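Local coordinates for Tautomerase_3 domain-containing protein (PDB 7M58) that belongs to the cis-3-chloroacrylic acid dehalogenase family of the tautomerase superfamily and is probably a hydrolase, at residues 49-52 / 57-60. Numbering follows the deposited sequence.
Sequences GALF and EAPE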
ATOM      1  N   GLY A  49      15.112 -11.479  -6.887  1.00 37.57           N
ATOM      2  CA  GLY A  49      14.587 -11.166  -8.206  1.00 30.80           C
ATOM      3  C   GLY A  49      13.157 -10.677  -8.149  1.00 31.29           C
ATOM      4  O   GLY A  49      12.341 -11.020  -9.012  1.00 28.70           O
ATOM      5  N   ALA A  50      12.824  -9.899  -7.120  1.00 30.39           N
ATOM      6  CA  ALA A  50      11.433  -9.575  -6.860  1.00 30.81           C
ATOM      7  C   ALA A  50      11.023  -8.213  -7.390  1.00 31.57           C
ATOM      8  O   ALA A  50       9.820  -7.898  -7.374  1.00 34.23           O
ATOM      9  CB  ALA A  50      11.155  -9.634  -5.357  1.00 32.31           C
ATOM     10  N   LEU A  51      11.970  -7.428  -7.906  1.00 26.35           N
ATOM     11  CA  LEU A  51      11.719  -6.056  -8.328  1.00 26.43           C
ATOM     12  C   LEU A  51      12.007  -5.925  -9.816  1.00 26.23           C
ATOM     13  O   LEU A  51      13.112  -6.232 -10.270  1.00 30.96           O
ATOM     14  CB  LEU A  51      12.585  -5.071  -7.536  1.00 23.51           C
ATOM     15  CG  LEU A  51      12.015  -3.650  -7.353  1.00 34.48           C
ATOM     16  CD1 LEU A  51      12.744  -2.895  -6.240  1.00 33.03           C
ATOM     17  CD2 LEU A  51      11.941  -2.806  -8.635  1.00 29.19           C
ATOM     18  N   PHE A  52      11.029  -5.434 -10.564  1.00 29.38           N
ATOM     19  CA  PHE A  52      11.146  -5.272 -12.004  1.00 24.86           C
ATOM     20  C   PHE A  52      10.871  -3.833 -12.390  1.00 26.99           C
ATOM     21  O   PHE A  52      10.002  -3.184 -11.802  1.00 29.65           O
ATOM     22  CB  PHE A  52      10.166  -6.177 -12.734  1.00 25.80           C
ATOM     23  CG  PHE A  52      10.467  -7.641 -12.595  1.00 29.03           C
ATOM     24  CD1 PHE A  52      10.210  -8.310 -11.405  1.00 29.17           C
ATOM     25  CD2 PHE A  52      10.952  -8.365 -13.664  1.00 27.56           C
ATOM     26  CE1 PHE A  52      10.466  -9.667 -11.276  1.00 24.53           C
ATOM     27  CE2 PHE A  52      11.200  -9.739 -13.535  1.00 25.80           C
ATOM     28  CZ  PHE A  52      10.955 -10.377 -12.346  1.00 25.68           C
ATOM     29  N   GLU A  57      14.289  -7.107 -14.821  1.00 28.25           N
ATOM     30  CA  GLU A  57      14.739  -7.070 -13.438  1.00 29.07           C
ATOM     31  C   GLU A  57      15.478  -5.778 -13.145  1.00 29.87           C
ATOM     32  O   GLU A  57      16.285  -5.311 -13.947  1.00 34.54           O
ATOM     33  CB  GLU A  57      15.624  -8.265 -13.152  1.00 33.15           C
ATOM     34  CG  GLU A  57      14.874  -9.573 -13.167  1.00 32.30           C
ATOM     35  CD  GLU A  57      15.504 -10.576 -12.238  1.00 41.90           C
ATOM     36  OE1 GLU A  57      15.369 -11.793 -12.508  1.00 39.39           O
ATOM     37  OE2 GLU A  57      16.154 -10.137 -11.258  1.00 41.42           O
ATOM     38  N   ALA A  58      15.185  -5.199 -11.993  1.00 27.95           N
ATOM     39  CA  ALA A  58      15.726  -3.899 -11.627  1.00 34.34           C
ATOM     40  C   ALA A  58      17.221  -3.958 -11.311  1.00 36.63           C
ATOM     41  O   ALA A  58      17.753  -5.018 -10.978  1.00 38.04           O
ATOM     42  CB  ALA A  58      14.981  -3.370 -10.407  1.00 30.49           C
ATOM     43  N   PRO A  59      17.920  -2.824 -11.388  1.00 37.25           N
ATOM     44  CA  PRO A  59      19.251  -2.760 -10.784  1.00 36.51           C
ATOM     45  C   PRO A  59      19.123  -2.902  -9.279  1.00 39.75           C
ATOM     46  O   PRO A  59      18.101  -2.546  -8.683  1.00 38.96           O
ATOM     47  CB  PRO A  59      19.755  -1.363 -11.163  1.00 39.13           C
ATOM     48  CG  PRO A  59      18.509  -0.556 -11.367  1.00 38.07           C
ATOM     49  CD  PRO A  59      17.503  -1.521 -11.945  1.00 37.50           C
ATOM     50  N   GLU A  60      20.188  -3.410  -8.660  1.00 47.13           N
ATOM     51  CA  GLU A  60      20.172  -3.622  -7.217  1.00 49.27           C
ATOM     52  C   GLU A  60      19.908  -2.305  -6.485  1.00 48.27           C
ATOM     53  O   GLU A  60      19.138  -2.264  -5.517  1.00 46.24           O
ATOM     54  CB  GLU A  60      21.493  -4.275  -6.786  1.00 47.92           C
ATOM     55  CG  GLU A  60      21.437  -5.076  -5.483  1.00 54.70           C
ATOM     56  CD  GLU A  60      22.140  -4.392  -4.317  1.00 60.47           C
ATOM     57  OE1 GLU A  60      22.936  -3.453  -4.573  1.00 60.67           O
ATOM     58  OE2 GLU A  60      21.913  -4.815  -3.150  1.00 57.68           O
TER
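A short two-stranded antiparallel hairpin, strands 51-53 and 56-57, lies in the connection between strands 40-46 and 63-70, and Phe52 and Glu57 form a non-hydrogen-bonded pair in it, their CA atoms 4.3 Å apart. Just beyond this pair the amide of Ala58 donates a nearly straight hydrogen bond to Leu51 O (Ala58 N to Leu51 O 2.9 Å, 166° at the hydrogen). Ala58 directs its methyl at the other strand, where Leu51 CD2 lies 3.6 Å from Ala58 CB. Phe52 and Glu57 start out on diverging bonds, yet they meet again: with chi1 at -67°, the Phe52 ring is swung beside its own backbone N, and Glu57 CG approaches it obliquely, 3.7 Å from CE2. Beyond CG the Glu57 chain is extended and leads away from the ring, bringing OE2 to 3.6 Å from CA of Gly49. The hairpin lies far from the centre of its own chain and against a second subunit: Gly49 O accepts a hydrogen bond from Gln14 NE2 of that subunit, and Leu51 and Phe52 join an antiparallel ladder with one of its strands. Phe52 packs on Ala21 of the second subunit, in its helix 14-31, while within the chain Ala58 rests on Leu53 of strand 51-53.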